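Local coordinates for thylakoid lumenal 15 kDa protein 1, chloroplastic (Arabidopsis thaliana, PDB 3N90) that is of unknown function but folds into a right-handed quadrilateral beta helix of pentapeptide repeats and resides in the chloroplast thylakoid lumen, at residues G6-G11 with K21-Q26; L63-L68 with N130-N135; S102-A107 with V120-V125. The protein carries 2 engineered substitutions. All coordinates share one frame; numbering follows the deposited sequence.

Interaction 1: residues G6-G11 with K21-Q26; sequences GPYGQG and KDFSGQ. With SO4 (sulfate ion), chain B.
Tyr8 and Phe23 form an edge-to-face (T-shaped) pair, with the edge of Phe23 directed at a face of Tyr8. The ring planes stand 78° apart and the centroids are 5.5 Å from each other. The touching corner of Phe23 is CE1, which lies 3.9 Å from Tyr8 CE2 and is thus shifted from the middle of the phenol ring toward its rim. Over the opposite face sits Gly6 CA, so the phenol is held between its own chain and Phe23. Gln26 arrives from a third direction, at the ring edge. Its chain is extended beyond CG (chi2 -165°), which carries the amide to the hydroxyl end, with the amide plane only 13° from that of the ring. NE2 of Gln26 gives a weak hydrogen bond to Tyr8 OH at 2.7 Å, while the firmer partner of this hydroxyl is the carbonyl oxygen of Phe2. With an alanine in place of Tyr8, the edge of Phe23 would probably lose the face it packs on, and the Gln26 amide would be left without its phenol partner. A sulfate ion, probably from the crystallisation liquor, accepts a weak hydrogen bond from Gln10 N. Phe23 meets Phe33 edge-to-face and lies nearly parallel to Phe43. An inward leucine or phenylalanine opening a type II turn, here Phe23, is characteristic of the pentapeptide-repeat beta helix.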
loop_
_atom_site.group_PDB
_atom_site.type_symbol
_atom_site.label_atom_id
_atom_site.label_comp_id
_atom_site.label_asym_id
_atom_site.label_seq_id
_atom_site.Cartn_x
_atom_site.Cartn_y
_atom_site.Cartn_z
ATOM N N GLY A 6 15.041 13.976 -3.258
ATOM C CA GLY A 6 14.890 14.086 -1.785
ATOM C C GLY A 6 15.961 13.358 -0.960
ATOM O O GLY A 6 16.908 12.814 -1.539
ATOM N N PRO A 7 15.783 13.246 0.381
ATOM C CA PRO A 7 14.563 13.161 1.210
ATOM C C PRO A 7 13.592 14.311 1.052
ATOM O O PRO A 7 13.974 15.424 0.650
ATOM C CB PRO A 7 15.110 13.152 2.650
ATOM C CG PRO A 7 16.427 13.859 2.543
ATOM C CD PRO A 7 16.982 13.334 1.239
ATOM N N TYR A 8 12.334 14.023 1.361
ATOM C CA TYR A 8 11.270 14.981 1.204
ATOM C C TYR A 8 10.744 15.384 2.563
ATOM O O TYR A 8 10.328 14.521 3.370
ATOM C CB TYR A 8 10.124 14.403 0.349
ATOM C CG TYR A 8 10.547 13.824 -0.984
ATOM C CD1 TYR A 8 10.783 14.656 -2.072
ATOM C CD2 TYR A 8 10.704 12.451 -1.160
ATOM C CE1 TYR A 8 11.168 14.142 -3.301
ATOM C CE2 TYR A 8 11.081 11.924 -2.384
ATOM C CZ TYR A 8 11.320 12.786 -3.458
ATOM O OH TYR A 8 11.700 12.284 -4.688
ATOM N N GLY A 9 10.718 16.692 2.814
ATOM C CA GLY A 9 10.041 17.222 3.995
ATOM C C GLY A 9 8.581 16.789 3.995
ATOM O O GLY A 9 8.016 16.539 2.935
ATOM N N GLN A 10 7.960 16.712 5.164
ATOM C CA GLN A 10 6.573 16.214 5.249
ATOM C C GLN A 10 5.612 17.156 4.510
ATOM O O GLN A 10 4.597 16.710 3.950
ATOM C CB GLN A 10 6.151 16.024 6.697
ATOM C CG GLN A 10 6.987 14.983 7.477
ATOM C CD GLN A 10 6.795 13.551 6.987
ATOM O OE1 GLN A 10 6.502 13.307 5.811
ATOM N NE2 GLN A 10 6.928 12.597 7.903
ATOM N N GLY A 11 5.967 18.446 4.467
ATOM C CA GLY A 11 5.107 19.453 3.787
ATOM C C GLY A 11 5.025 19.280 2.283
ATOM O O GLY A 11 4.115 19.817 1.617
ATOM N N LYS A 21 3.161 11.028 -10.038
ATOM C CA LYS A 21 4.530 11.321 -9.632
ATOM C C LYS A 21 5.341 10.048 -9.413
ATOM O O LYS A 21 4.791 8.987 -9.031
ATOM C CB LYS A 21 4.604 12.258 -8.428
ATOM C CG LYS A 21 3.912 13.625 -8.605
ATOM C CD LYS A 21 4.328 14.308 -9.902
ATOM C CE LYS A 21 4.171 15.816 -9.851
ATOM N NZ LYS A 21 5.032 16.415 -10.937
ATOM N N ASP A 22 6.643 10.135 -9.690
ATOM C CA ASP A 22 7.489 8.945 -9.622
ATOM C C ASP A 22 8.340 8.914 -8.361
ATOM O O ASP A 22 9.292 9.668 -8.208
ATOM C CB ASP A 22 8.330 8.784 -10.911
ATOM C CG ASP A 22 9.005 7.419 -11.014
ATOM O OD1 ASP A 22 9.188 6.743 -9.976
ATOM O OD2 ASP A 22 9.362 7.013 -12.152
ATOM N N PHE A 23 7.946 8.045 -7.425
ATOM C CA PHE A 23 8.671 7.833 -6.194
ATOM C C PHE A 23 9.358 6.448 -6.162
ATOM O O PHE A 23 9.753 5.988 -5.098
ATOM C CB PHE A 23 7.702 7.906 -5.008
ATOM C CG PHE A 23 7.160 9.289 -4.724
ATOM C CD1 PHE A 23 7.916 10.215 -3.992
ATOM C CD2 PHE A 23 5.898 9.679 -5.202
ATOM C CE1 PHE A 23 7.413 11.521 -3.708
ATOM C CE2 PHE A 23 5.404 10.968 -4.947
ATOM C CZ PHE A 23 6.160 11.883 -4.176
ATOM N N SER A 24 9.486 5.805 -7.314
ATOM C CA SER A 24 9.956 4.408 -7.365
ATOM C C SER A 24 11.351 4.282 -6.741
ATOM O O SER A 24 12.222 5.130 -6.966
ATOM C CB SER A 24 9.931 3.885 -8.804
ATOM O OG SER A 24 10.695 4.748 -9.627
ATOM N N GLY A 25 11.537 3.261 -5.913
ATOM C CA GLY A 25 12.828 2.977 -5.239
ATOM C C GLY A 25 13.293 3.927 -4.144
ATOM O O GLY A 25 14.400 3.762 -3.572
ATOM N N GLN A 26 12.480 4.920 -3.821
ATOM C CA GLN A 26 12.905 5.940 -2.884
ATOM C C GLN A 26 12.712 5.538 -1.450
ATOM O O GLN A 26 11.826 4.732 -1.132
ATOM C CB GLN A 26 12.194 7.235 -3.184
ATOM C CG GLN A 26 12.447 7.645 -4.631
ATOM C CD GLN A 26 12.084 9.050 -4.889
ATOM O OE1 GLN A 26 12.134 9.518 -6.028
ATOM N NE2 GLN A 26 11.701 9.751 -3.845
HETATM S S SO4 B . 11.192 15.714 7.804
HETATM O O1 SO4 B . 10.149 16.740 7.765
HETATM O O2 SO4 B . 12.450 16.252 8.326
HETATM O O3 SO4 B . 11.474 15.285 6.419
HETATM O O4 SO4 B . 10.775 14.598 8.620
#

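Interaction 2: residues L63-L68 with N130-N135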
loop_
_atom_site.group_PDB
_atom_site.type_symbol
_atom_site.label_atom_id
_atom_site.label_comp_id
_atom_site.label_asym_id
_atom_site.label_seq_id
_atom_site.Cartn_x
_atom_site.Cartn_y
_atom_site.Cartn_z
ATOM N N LEU A 63 2.345 0.051 -6.203
ATOM C CA LEU A 63 3.061 -0.221 -4.959
ATOM C C LEU A 63 3.772 -1.616 -4.976
ATOM O O LEU A 63 4.102 -2.191 -3.923
ATOM C CB LEU A 63 2.109 -0.070 -3.782
ATOM C CG LEU A 63 1.842 1.353 -3.246
ATOM C CD1 LEU A 63 0.713 1.168 -2.263
ATOM C CD2 LEU A 63 3.019 1.898 -2.469
ATOM N N SER A 64 3.960 -2.160 -6.171
ATOM C CA SER A 64 4.565 -3.502 -6.298
ATOM C C SER A 64 5.955 -3.520 -5.662
ATOM O O SER A 64 6.685 -2.531 -5.746
ATOM C CB SER A 64 4.571 -4.003 -7.749
ATOM O OG SER A 64 5.394 -3.227 -8.584
ATOM N N GLU A 65 6.254 -4.598 -4.943
ATOM C CA GLU A 65 7.537 -4.795 -4.248
ATOM C C GLU A 65 7.897 -3.713 -3.212
ATOM O O GLU A 65 9.049 -3.609 -2.754
ATOM C CB GLU A 65 8.668 -5.029 -5.284
ATOM C CG GLU A 65 8.784 -6.515 -5.786
ATOM C CD GLU A 65 9.597 -7.468 -4.856
ATOM O OE1 GLU A 65 9.291 -7.610 -3.640
ATOM O OE2 GLU A 65 10.543 -8.124 -5.356
ATOM N N ALA A 66 6.911 -2.903 -2.834
ATOM C CA ALA A 66 7.118 -1.907 -1.801
ATOM C C ALA A 66 7.208 -2.515 -0.402
ATOM O O ALA A 66 6.544 -3.514 -0.102
ATOM C CB ALA A 66 6.007 -0.862 -1.849
ATOM N N ASP A 67 8.022 -1.896 0.453
ATOM C CA ASP A 67 8.039 -2.172 1.882
ATOM C C ASP A 67 7.013 -1.268 2.544
ATOM O O ASP A 67 7.229 -0.073 2.672
ATOM C CB ASP A 67 9.450 -1.934 2.434
ATOM C CG ASP A 67 9.567 -2.187 3.930
ATOM O OD1 ASP A 67 8.558 -2.557 4.591
ATOM O OD2 ASP A 67 10.695 -1.987 4.462
ATOM N N LEU A 68 5.848 -1.833 2.898
ATOM C CA LEU A 68 4.739 -1.088 3.512
ATOM C C LEU A 68 4.509 -1.513 4.969
ATOM O O LEU A 68 3.435 -1.320 5.514
ATOM C CB LEU A 68 3.450 -1.301 2.694
ATOM C CG LEU A 68 3.543 -0.899 1.209
ATOM C CD1 LEU A 68 2.332 -1.469 0.420
ATOM C CD2 LEU A 68 3.663 0.621 1.101
ATOM N N ASN A 130 4.849 -14.139 -1.392
ATOM C CA ASN A 130 5.606 -12.896 -1.374
ATOM C C ASN A 130 7.072 -13.142 -1.744
ATOM O O ASN A 130 7.780 -13.810 -0.976
ATOM C CB ASN A 130 5.493 -12.294 0.015
ATOM C CG ASN A 130 6.125 -10.923 0.110
ATOM O OD1 ASN A 130 7.279 -10.802 0.495
ATOM N ND2 ASN A 130 5.373 -9.886 -0.235
ATOM N N ALA A 131 7.500 -12.615 -2.900
ATOM C CA ALA A 131 8.891 -12.777 -3.410
ATOM C C ALA A 131 9.919 -12.475 -2.345
ATOM O O ALA A 131 11.069 -12.912 -2.455
ATOM C CB ALA A 131 9.147 -11.882 -4.608
ATOM N N THR A 132 9.503 -11.701 -1.340
ATOM C CA THR A 132 10.369 -11.234 -0.254
ATOM C C THR A 132 10.283 -12.100 0.985
ATOM O O THR A 132 11.310 -12.505 1.518
ATOM C CB THR A 132 10.123 -9.705 0.100
ATOM O OG1 THR A 132 10.555 -8.895 -1.001
ATOM C CG2 THR A 132 10.851 -9.288 1.362
ATOM N N THR A 133 9.068 -12.419 1.436
ATOM C CA THR A 133 8.908 -13.115 2.717
ATOM C C THR A 133 8.577 -14.617 2.599
ATOM O O THR A 133 8.671 -15.349 3.572
ATOM C CB THR A 133 7.821 -12.476 3.646
ATOM O OG1 THR A 133 6.517 -12.705 3.091
ATOM C CG2 THR A 133 8.061 -10.967 3.879
ATOM N N GLY A 134 8.155 -15.074 1.436
ATOM C CA GLY A 134 7.737 -16.475 1.347
ATOM C C GLY A 134 6.543 -16.807 2.261
ATOM O O GLY A 134 6.304 -17.978 2.615
ATOM N N ASN A 135 5.815 -15.776 2.687
ATOM C CA ASN A 135 4.513 -15.981 3.323
ATOM C C ASN A 135 3.445 -16.109 2.232
ATOM O O ASN A 135 3.524 -15.473 1.169
ATOM C CB ASN A 135 4.195 -14.885 4.338
ATOM C CG ASN A 135 4.881 -15.096 5.654
ATOM O OD1 ASN A 135 5.235 -16.234 6.005
ATOM N ND2 ASN A 135 5.062 -14.014 6.418
#
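Glu65 reaches across to Thr132 and Ala131 from the corner of a coil, and it alone of the residues 63-68 touches the loop 130-135. The coil segment starts with Leu63, whose side chain packs inside the beta helix on Phe43 and Leu83 and whose carbonyl oxygen accepts from Ala66 N, closing a type II turn. Glu65 has positive phi (58°), at the third position of the turn, one often taken by glycine. Its chain is bent at chi2 (-83°), and the two carboxylate oxygens part ways: OE1 receives a weak hydrogen bond from Thr132 OG1 at 3.2 Å, while OE2 faces the methyl of Ala131, 4.1 Å from its CB. The weak bond, the small buried area and the exposure of both loop residues make this a light contact. Ala66 and Asp67 carry the backbone on, bonded to neighbouring coils at Asn87 and Ala46, and Asp67 forms a salt bridge with Arg69 before Leu68 turns inward again. The opposing loop is shaped from within: Asn130 OD1 accepts from Thr133 N at 2.6 Å, in the carbonyl plane and on a lone pair, an Asx motif, and Thr133 OG1 accepts from Asn135 N in an ST turn. Ala131 N is bonded to Asn85 OD1, and the Glu65 side chain also touches Asn85. A type II turn opened by an inward leucine is characteristic of the right-handed quadrilateral beta helix, met here by the loop after helix 116-125.

Interaction 3: residues S102-A107 with V120-V125; sequences SNITGA and VYLCKV
A water molecule gripped from both segments joins Ile104 to Val125: it accepts from Ile104 N at 2.9 Å and donates to Val125 O at 2.9 Å. A second water makes a similar bridge, donating to Ser102 O at 2.7 Å and pairing with Tyr121 OH, which is also bonded to Gly101 N. Between coil and helix, then, the polar link runs through solvent, and the direct touch is left to hydrocarbon. Its centre is Ile104. With chi1 near 60°, CG1 takes the position between the backbone N and the carbonyl carbon, and the extended chi2 (167°) sends CD1 on toward the helix. There CD1 meets Leu122 CD2 at 4.0 Å and Val125 CG2 at 3.9 Å, and comes 3.4 Å from Leu122 O. The side chains of Ile104 and Val125 cross at about a right angle, while Leu122 brings the end of its chain in. Just before Ile104 in the chain, Asn103 OD1 accepts from Thr105 N at 3.0 Å, an Asx turn with the donor tilted 28° from the carbonyl plane, and a type II turn follows from Ile104 to Ala107. Thr105 reaches Asp127 through its hydroxyl. Cys123 points away from the coil into its disulfide with Cys143, tying the helix to the C-terminal tail. The chemistry implies a junction in which an isoleucine supplies the apolar contact, while water links polar groups of coil and helix, backbone to backbone at one site and backbone to a tyrosine hydroxyl at the other.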
loop_
_atom_site.group_PDB
_atom_site.type_symbol
_atom_site.label_atom_id
_atom_site.label_comp_id
_atom_site.label_asym_id
_atom_site.label_seq_id
_atom_site.Cartn_x
_atom_site.Cartn_y
_atom_site.Cartn_z
ATOM N N SER A 102 -7.723 -4.199 -7.096
ATOM C CA SER A 102 -6.284 -4.226 -6.833
ATOM C C SER A 102 -5.675 -5.613 -7.045
ATOM O O SER A 102 -6.348 -6.638 -6.877
ATOM C CB SER A 102 -5.973 -3.667 -5.459
ATOM O OG SER A 102 -6.231 -2.253 -5.525
ATOM N N ASN A 103 -4.428 -5.627 -7.482
ATOM C CA ASN A 103 -3.709 -6.885 -7.663
ATOM C C ASN A 103 -2.891 -7.143 -6.421
ATOM O O ASN A 103 -1.958 -6.396 -6.134
ATOM C CB ASN A 103 -2.821 -6.798 -8.927
ATOM C CG ASN A 103 -1.961 -8.059 -9.142
ATOM O OD1 ASN A 103 -2.004 -9.006 -8.353
ATOM N ND2 ASN A 103 -1.173 -8.056 -10.212
ATOM N N ILE A 104 -3.228 -8.194 -5.674
ATOM C CA ILE A 104 -2.539 -8.501 -4.419
ATOM C C ILE A 104 -1.763 -9.820 -4.452
ATOM O O ILE A 104 -1.542 -10.425 -3.397
ATOM C CB ILE A 104 -3.474 -8.486 -3.208
ATOM C CG1 ILE A 104 -4.615 -9.520 -3.365
ATOM C CG2 ILE A 104 -4.017 -7.048 -3.003
ATOM C CD1 ILE A 104 -5.381 -9.771 -2.088
ATOM N N THR A 105 -1.370 -10.219 -5.653
ATOM C CA THR A 105 -0.617 -11.459 -5.866
ATOM C C THR A 105 0.687 -11.332 -5.113
ATOM O O THR A 105 1.507 -10.468 -5.443
ATOM C CB THR A 105 -0.276 -11.679 -7.351
ATOM O OG1 THR A 105 -1.470 -11.741 -8.126
ATOM C CG2 THR A 105 0.510 -13.015 -7.546
ATOM N N GLY A 106 0.876 -12.181 -4.106
ATOM C CA GLY A 106 2.110 -12.210 -3.319
ATOM C C GLY A 106 2.222 -11.082 -2.308
ATOM O O GLY A 106 3.251 -10.908 -1.673
ATOM N N ALA A 107 1.145 -10.323 -2.100
ATOM C CA ALA A 107 1.145 -9.338 -1.013
ATOM C C ALA A 107 1.170 -9.986 0.384
ATOM O O ALA A 107 0.565 -11.040 0.613
ATOM C CB ALA A 107 -0.070 -8.401 -1.146
ATOM N N VAL A 120 -13.205 -10.978 3.346
ATOM C CA VAL A 120 -13.970 -11.683 2.320
ATOM C C VAL A 120 -13.590 -11.227 0.913
ATOM O O VAL A 120 -13.368 -12.065 0.028
ATOM C CB VAL A 120 -15.512 -11.544 2.539
ATOM C CG1 VAL A 120 -16.253 -12.051 1.346
ATOM C CG2 VAL A 120 -15.932 -12.319 3.779
ATOM N N TYR A 121 -13.478 -9.913 0.702
ATOM C CA TYR A 121 -13.145 -9.403 -0.610
ATOM C C TYR A 121 -11.704 -9.771 -1.000
ATOM O O TYR A 121 -11.420 -10.282 -2.089
ATOM C CB TYR A 121 -13.314 -7.859 -0.729
ATOM C CG TYR A 121 -12.881 -7.452 -2.124
ATOM C CD1 TYR A 121 -13.695 -7.755 -3.233
ATOM C CD2 TYR A 121 -11.607 -6.887 -2.375
ATOM C CE1 TYR A 121 -13.288 -7.466 -4.532
ATOM C CE2 TYR A 121 -11.194 -6.606 -3.697
ATOM C CZ TYR A 121 -12.048 -6.893 -4.762
ATOM O OH TYR A 121 -11.659 -6.610 -6.060
ATOM N N LEU A 122 -10.787 -9.463 -0.091
ATOM C CA LEU A 122 -9.381 -9.695 -0.377
ATOM C C LEU A 122 -9.112 -11.170 -0.688
ATOM O O LEU A 122 -8.335 -11.474 -1.602
ATOM C CB LEU A 122 -8.514 -9.220 0.802
ATOM C CG LEU A 122 -8.412 -7.690 0.920
ATOM C CD1 LEU A 122 -7.699 -7.301 2.202
ATOM C CD2 LEU A 122 -7.736 -7.058 -0.268
ATOM N N CYS A 123 -9.783 -12.058 0.051
ATOM C CA CYS A 123 -9.634 -13.518 -0.128
ATOM C C CYS A 123 -10.195 -14.014 -1.456
ATOM O O CYS A 123 -9.816 -15.103 -1.898
ATOM C CB CYS A 123 -10.278 -14.277 1.011
ATOM S SG CYS A 123 -9.294 -14.234 2.516
ATOM N N LYS A 124 -11.091 -13.241 -2.077
ATOM C CA LYS A 124 -11.592 -13.586 -3.401
ATOM C C LYS A 124 -10.542 -13.342 -4.430
ATOM O O LYS A 124 -10.573 -13.955 -5.498
ATOM C CB LYS A 124 -12.808 -12.739 -3.812
ATOM C CG LYS A 124 -14.076 -13.176 -3.153
ATOM C CD LYS A 124 -15.200 -12.222 -3.491
ATOM C CE LYS A 124 -16.462 -12.642 -2.740
ATOM N NZ LYS A 124 -17.446 -11.558 -2.856
ATOM N N VAL A 125 -9.654 -12.385 -4.163
ATOM C CA VAL A 125 -8.679 -12.032 -5.188
ATOM C C VAL A 125 -7.254 -12.423 -4.784
ATOM O O VAL A 125 -6.328 -12.123 -5.540
ATOM C CB VAL A 125 -8.734 -10.511 -5.572
ATOM C CG1 VAL A 125 -10.029 -10.161 -6.343
ATOM C CG2 VAL A 125 -8.558 -9.643 -4.342
HETATM O O HOH W 1 -8.891 -7.381 -7.490
HETATM O O HOH W 2 -5.049 -9.999 -6.954
#

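Overall arrangement
The three contacts differ in burial along one beta helix. Interaction 3 is buried, interaction 1 is partly buried, and interaction 2 is a surface contact. Interactions 1 and 3 lie on opposite sides of the chain's centre, about 27 Å apart between centres, each bringing a terminal part of the chain against a coil: aromatic rings and an amide do the work at the N-terminal side, aliphatic groups and bridging waters at the C-terminal side. Interaction 2 relies on a single carboxylate. It adjoins interaction 3, for Asn130 ND2 lies 2.8 Å from Gly106 O, a probable hydrogen bond, and both of these contacts draw on the chain beyond the coils.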